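Local coordinates for protein endo-1,4-beta-mannanase (Eisenia fetida, PDB 5Y6T) that probably hydrolyses internal beta-1,4-mannosidic linkages of mannans, as a cold-adapted endo-mannanase of glycoside hydrolase family 5, at residues Leu15-Met27 against Leu348-Ile362. Residues are numbered along the deposited sequence; the frame is centred on the assembly and turned at random. Where two conformers were deposited one is given.
Sequences LRLNGEKVFMSGM and LRGRNDQNAGGRIDI
I360 CD1 approaches the ring of F23 obliquely, 3.5 Å from F23 CD1, as do G357 CA and L348 CD1, while S25 CB sits at the ring edge, in plane. CG of F23 stands anti to the backbone N (chi1 -179°), and the side chain runs alongside I360, pointing the same way; a large flat apolar group here can meet several aliphatic chains at once. With alanine in place of F23, I360 CD1 and L348 CD1 would probably lose the ring they pack on, and a gap would be left beside G357. At the edge of the R359 guanidinium, in its plane, lie E20 OE1 and the carbonyl O of D361. The salt bridge from R359 NH1 to E20 OE1 (3.1 Å) is nearly straight and uses the syn lone pair of OE1, although carboxylate and guanidinium planes stand 87° apart. N352 ND2 reaches E20 OE2 from above the carboxylate plane, so both oxygens are engaged. A primary amide suits Q354, whose OE1 accepts from K21 N (3.2 Å) while NE2 donates to K21 O (3.1 Å) and N352 OD1. K21 O also receives R359 N (2.9 Å), and F23 N donates to R359 O, making a single beta bridge between V22 and R359. Glycine suits G358: a CB would clash with K21 O and, at this positive phi, jam against G357 O. I362 CD1 packs against V22 CB and lies 3.6 Å from M24 CE. The contact thus fastens the C-terminal loop to strand 20-28, which pairs in parallel with strand 322-325 in the (beta/alpha)8 barrel expected of a GH5 enzyme; Y316 of helix 308-317 packs edge-to-face with F23, and L345 of helix 338-348 touches S25.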
loop_
_atom_site.group_PDB
_atom_site.type_symbol
_atom_site.label_atom_id
_atom_site.label_comp_id
_atom_site.label_asym_id
_atom_site.label_seq_id
_atom_site.Cartn_x
_atom_site.Cartn_y
_atom_site.Cartn_z
ATOM N N LEU A 15 -0.001 -12.718 -9.245
ATOM C CA LEU A 15 -0.425 -12.900 -7.871
ATOM C C LEU A 15 -1.225 -14.196 -7.745
ATOM O O LEU A 15 -2.194 -14.451 -8.484
ATOM C CB LEU A 15 -1.320 -11.743 -7.468
ATOM C CG LEU A 15 -1.600 -11.554 -5.995
ATOM C CD1 LEU A 15 -0.344 -11.156 -5.231
ATOM C CD2 LEU A 15 -2.640 -10.424 -5.848
ATOM N N ARG A 16 -0.831 -15.006 -6.752
ATOM C CA ARG A 16 -1.374 -16.314 -6.586
ATOM C C ARG A 16 -1.740 -16.635 -5.149
ATOM O O ARG A 16 -1.134 -16.149 -4.161
ATOM C CB ARG A 16 -0.380 -17.360 -7.078
ATOM C CG ARG A 16 -0.086 -17.193 -8.545
ATOM C CD ARG A 16 0.299 -18.455 -9.183
ATOM N NE ARG A 16 0.532 -18.230 -10.598
ATOM C CZ ARG A 16 1.352 -18.967 -11.335
ATOM N NH1 ARG A 16 2.053 -19.956 -10.782
ATOM N NH2 ARG A 16 1.488 -18.681 -12.620
ATOM N N LEU A 17 -2.771 -17.440 -5.033
ATOM C CA LEU A 17 -3.162 -17.967 -3.715
ATOM C C LEU A 17 -3.486 -19.418 -3.980
ATOM O O LEU A 17 -4.342 -19.751 -4.773
ATOM C CB LEU A 17 -4.343 -17.233 -3.157
ATOM C CG LEU A 17 -4.743 -17.727 -1.759
ATOM C CD1 LEU A 17 -3.658 -17.548 -0.719
ATOM C CD2 LEU A 17 -6.045 -16.998 -1.445
ATOM N N ASN A 18 -2.771 -20.289 -3.255
ATOM C CA ASN A 18 -2.851 -21.741 -3.436
ATOM C C ASN A 18 -2.390 -21.905 -4.905
ATOM O O ASN A 18 -1.430 -21.197 -5.333
ATOM C CB ASN A 18 -4.267 -22.233 -3.079
ATOM C CG ASN A 18 -4.327 -23.721 -2.614
ATOM O OD1 ASN A 18 -5.433 -24.278 -2.490
ATOM N ND2 ASN A 18 -3.170 -24.349 -2.359
ATOM N N GLY A 19 -3.013 -22.739 -5.709
ATOM C CA GLY A 19 -2.510 -22.873 -7.093
ATOM C C GLY A 19 -2.674 -21.673 -8.053
ATOM O O GLY A 19 -1.998 -21.580 -9.086
ATOM N N GLU A 20 -3.526 -20.723 -7.660
ATOM C CA GLU A 20 -4.408 -20.057 -8.566
ATOM C C GLU A 20 -4.134 -18.532 -8.658
ATOM O O GLU A 20 -3.815 -17.873 -7.649
ATOM C CB GLU A 20 -5.810 -20.338 -8.044
ATOM C CG GLU A 20 -6.967 -19.736 -8.822
ATOM C CD GLU A 20 -8.333 -20.309 -8.390
ATOM O OE1 GLU A 20 -8.554 -20.448 -7.174
ATOM O OE2 GLU A 20 -9.180 -20.618 -9.270
ATOM N N LYS A 21 -4.252 -17.989 -9.855
ATOM C CA LYS A 21 -4.165 -16.542 -9.994
ATOM C C LYS A 21 -5.358 -15.881 -9.330
ATOM O O LYS A 21 -6.530 -16.321 -9.492
ATOM C CB LYS A 21 -4.084 -16.110 -11.448
ATOM C CG LYS A 21 -4.021 -14.600 -11.633
ATOM C CD LYS A 21 -4.160 -14.252 -13.118
ATOM C CE LYS A 21 -3.909 -12.811 -13.423
ATOM N NZ LYS A 21 -2.494 -12.456 -13.317
ATOM N N VAL A 22 -5.068 -14.857 -8.540
ATOM C CA VAL A 22 -6.135 -14.126 -7.794
ATOM C C VAL A 22 -5.985 -12.641 -8.087
ATOM O O VAL A 22 -4.904 -12.169 -8.338
ATOM C CB VAL A 22 -6.086 -14.408 -6.272
ATOM C CG1 VAL A 22 -6.519 -15.851 -6.022
ATOM C CG2 VAL A 22 -4.704 -14.194 -5.663
ATOM N N PHE A 23 -7.098 -11.913 -7.997
ATOM C CA PHE A 23 -7.110 -10.474 -8.233
ATOM C C PHE A 23 -7.624 -9.787 -6.972
ATOM O O PHE A 23 -8.665 -10.157 -6.485
ATOM C CB PHE A 23 -8.044 -10.192 -9.395
ATOM C CG PHE A 23 -8.150 -8.740 -9.774
ATOM C CD1 PHE A 23 -9.078 -7.931 -9.159
ATOM C CD2 PHE A 23 -7.273 -8.183 -10.724
ATOM C CE1 PHE A 23 -9.182 -6.581 -9.504
ATOM C CE2 PHE A 23 -7.395 -6.847 -11.091
ATOM C CZ PHE A 23 -8.373 -6.078 -10.519
ATOM N N MET A 24 -6.928 -8.767 -6.476
ATOM C CA MET A 24 -7.385 -8.116 -5.262
ATOM C C MET A 24 -8.363 -6.991 -5.623
ATOM O O MET A 24 -7.968 -5.927 -6.116
ATOM C CB MET A 24 -6.182 -7.501 -4.493
ATOM C CG MET A 24 -5.126 -8.511 -4.100
ATOM S SD MET A 24 -5.667 -9.685 -2.848
ATOM C CE MET A 24 -6.212 -11.061 -3.878
ATOM N N SER A 25 -9.642 -7.207 -5.341
ATOM C CA SER A 25 -10.677 -6.246 -5.623
ATOM C C SER A 25 -11.267 -5.713 -4.336
ATOM O O SER A 25 -11.717 -6.485 -3.546
ATOM C CB SER A 25 -11.789 -6.867 -6.456
ATOM O OG SER A 25 -12.843 -5.978 -6.719
ATOM N N GLY A 26 -11.153 -4.426 -4.077
ATOM C CA GLY A 26 -11.576 -3.922 -2.803
ATOM C C GLY A 26 -11.428 -2.438 -2.661
ATOM O O GLY A 26 -11.486 -1.721 -3.646
ATOM N N MET A 27 -11.387 -1.976 -1.426
ATOM C CA MET A 27 -11.288 -0.537 -1.150
ATOM C C MET A 27 -10.158 -0.234 -0.224
ATOM O O MET A 27 -9.861 -1.018 0.695
ATOM C CB MET A 27 -12.604 -0.021 -0.490
ATOM C CG MET A 27 -13.842 -0.301 -1.302
ATOM S SD MET A 27 -15.252 0.566 -0.506
ATOM C CE MET A 27 -16.651 -0.259 -1.253
ATOM N N LEU A 348 -17.121 -6.966 -10.406
ATOM C CA LEU A 348 -16.130 -8.065 -10.459
ATOM C C LEU A 348 -16.533 -9.337 -9.757
ATOM O O LEU A 348 -15.892 -10.374 -9.913
ATOM C CB LEU A 348 -14.734 -7.642 -9.978
ATOM C CG LEU A 348 -14.168 -6.518 -10.850
ATOM C CD1 LEU A 348 -12.776 -6.219 -10.371
ATOM C CD2 LEU A 348 -14.139 -6.848 -12.343
ATOM N N ARG A 349 -17.555 -9.243 -8.936
ATOM C CA ARG A 349 -17.978 -10.408 -8.123
ATOM C C ARG A 349 -18.205 -11.612 -9.063
ATOM O O ARG A 349 -18.814 -11.497 -10.162
ATOM C CB ARG A 349 -19.263 -10.114 -7.378
ATOM C CG ARG A 349 -19.575 -11.225 -6.378
ATOM C CD ARG A 349 -20.896 -11.280 -5.702
ATOM N NE ARG A 349 -21.671 -10.072 -5.676
ATOM C CZ ARG A 349 -22.062 -9.430 -4.586
ATOM N NH1 ARG A 349 -21.676 -9.842 -3.407
ATOM N NH2 ARG A 349 -22.877 -8.407 -4.694
ATOM N N GLY A 350 -17.717 -12.749 -8.599
ATOM C CA GLY A 350 -17.967 -14.019 -9.312
ATOM C C GLY A 350 -17.073 -14.233 -10.522
ATOM O O GLY A 350 -17.169 -15.268 -11.145
ATOM N N ARG A 351 -16.233 -13.267 -10.913
ATOM C CA ARG A 351 -15.340 -13.474 -12.046
ATOM C C ARG A 351 -14.206 -14.391 -11.727
ATOM O O ARG A 351 -13.686 -14.393 -10.617
ATOM C CB ARG A 351 -14.848 -12.150 -12.599
ATOM C CG ARG A 351 -16.103 -11.381 -13.040
ATOM C CD ARG A 351 -15.911 -10.283 -13.987
ATOM N NE ARG A 351 -17.112 -9.446 -14.047
ATOM C CZ ARG A 351 -18.169 -9.553 -14.875
ATOM N NH1 ARG A 351 -18.282 -10.500 -15.795
ATOM N NH2 ARG A 351 -19.099 -8.607 -14.825
ATOM N N ASN A 352 -13.845 -15.224 -12.700
ATOM C CA ASN A 352 -12.685 -16.063 -12.549
ATOM C C ASN A 352 -12.249 -16.501 -13.928
ATOM O O ASN A 352 -12.464 -17.661 -14.332
ATOM C CB ASN A 352 -12.889 -17.299 -11.639
ATOM C CG ASN A 352 -11.570 -17.979 -11.309
ATOM O OD1 ASN A 352 -10.499 -17.453 -11.615
ATOM N ND2 ASN A 352 -11.641 -19.154 -10.709
ATOM N N ASP A 353 -11.729 -15.520 -14.647
ATOM C CA ASP A 353 -11.037 -15.745 -15.925
ATOM C C ASP A 353 -9.548 -15.814 -15.632
ATOM O O ASP A 353 -8.882 -14.786 -15.411
ATOM C CB ASP A 353 -11.458 -14.643 -16.919
ATOM C CG ASP A 353 -11.088 -14.939 -18.380
ATOM O OD1 ASP A 353 -10.123 -15.770 -18.655
ATOM O OD2 ASP A 353 -11.749 -14.291 -19.263
ATOM N N GLN A 354 -8.989 -17.041 -15.652
ATOM C CA GLN A 354 -7.577 -17.177 -15.371
ATOM C C GLN A 354 -6.696 -16.592 -16.479
ATOM O O GLN A 354 -5.523 -16.390 -16.258
ATOM C CB GLN A 354 -7.231 -18.666 -15.148
ATOM C CG GLN A 354 -7.808 -19.166 -13.838
ATOM C CD GLN A 354 -7.052 -18.694 -12.616
ATOM O OE1 GLN A 354 -5.850 -18.971 -12.431
ATOM N NE2 GLN A 354 -7.744 -18.017 -11.748
ATOM N N ASN A 355 -7.275 -16.341 -17.645
ATOM C CA ASN A 355 -6.546 -15.700 -18.715
ATOM C C ASN A 355 -6.571 -14.174 -18.559
ATOM O O ASN A 355 -5.923 -13.472 -19.274
ATOM C CB ASN A 355 -7.103 -16.175 -20.075
ATOM C CG ASN A 355 -7.795 -15.088 -20.898
ATOM O OD1 ASN A 355 -7.166 -14.387 -21.721
ATOM N ND2 ASN A 355 -9.094 -15.004 -20.758
ATOM N N ALA A 356 -7.375 -13.694 -17.607
ATOM C CA ALA A 356 -7.527 -12.258 -17.325
ATOM C C ALA A 356 -7.094 -12.105 -15.848
ATOM O O ALA A 356 -6.107 -12.705 -15.466
ATOM C CB ALA A 356 -8.947 -11.808 -17.642
ATOM N N GLY A 357 -7.763 -11.315 -15.003
ATOM C CA GLY A 357 -7.260 -11.089 -13.626
ATOM C C GLY A 357 -7.287 -12.248 -12.651
ATOM O O GLY A 357 -6.600 -12.206 -11.654
ATOM N N GLY A 358 -8.084 -13.288 -12.942
ATOM C CA GLY A 358 -8.151 -14.481 -12.107
ATOM C C GLY A 358 -9.314 -14.438 -11.093
ATOM O O GLY A 358 -10.345 -13.783 -11.302
ATOM N N ARG A 359 -9.148 -15.149 -10.011
ATOM C CA ARG A 359 -10.232 -15.421 -9.082
ATOM C C ARG A 359 -10.501 -14.204 -8.190
ATOM O O ARG A 359 -9.604 -13.668 -7.614
ATOM C CB ARG A 359 -9.873 -16.616 -8.214
ATOM C CG ARG A 359 -10.896 -16.946 -7.166
ATOM C CD ARG A 359 -10.623 -18.322 -6.546
ATOM N NE ARG A 359 -11.724 -18.765 -5.683
ATOM C CZ ARG A 359 -11.879 -19.999 -5.184
ATOM N NH1 ARG A 359 -11.028 -20.979 -5.469
ATOM N NH2 ARG A 359 -12.931 -20.271 -4.423
ATOM N N ILE A 360 -11.746 -13.786 -8.101
ATOM C CA ILE A 360 -12.264 -12.747 -7.220
ATOM C C ILE A 360 -12.853 -13.351 -5.954
ATOM O O ILE A 360 -12.523 -12.874 -4.852
ATOM C CB ILE A 360 -13.355 -11.886 -7.937
ATOM C CG1 ILE A 360 -12.757 -11.209 -9.176
ATOM C CG2 ILE A 360 -14.021 -10.916 -6.966
ATOM C CD1 ILE A 360 -11.867 -10.019 -8.886
ATOM N N ASP A 361 -13.681 -14.421 -6.071
ATOM C CA ASP A 361 -14.399 -14.925 -4.884
ATOM C C ASP A 361 -13.466 -15.887 -4.151
ATOM O O ASP A 361 -13.560 -17.116 -4.278
ATOM C CB ASP A 361 -15.717 -15.669 -5.228
ATOM C CG ASP A 361 -16.742 -14.777 -5.957
ATOM O OD1 ASP A 361 -16.614 -13.516 -6.037
ATOM O OD2 ASP A 361 -17.700 -15.331 -6.498
ATOM N N ILE A 362 -12.554 -15.326 -3.397
ATOM C CA ILE A 362 -11.532 -16.086 -2.720
ATOM C C ILE A 362 -12.094 -16.686 -1.439
ATOM O O ILE A 362 -12.973 -16.100 -0.786
ATOM C CB ILE A 362 -10.360 -15.134 -2.439
ATOM C CG1 ILE A 362 -9.692 -14.762 -3.753
ATOM C CG2 ILE A 362 -9.341 -15.767 -1.502
ATOM C CD1 ILE A 362 -8.856 -13.514 -3.648
HETATM O O HOH W 1 -4.267 -11.085 -10.801
#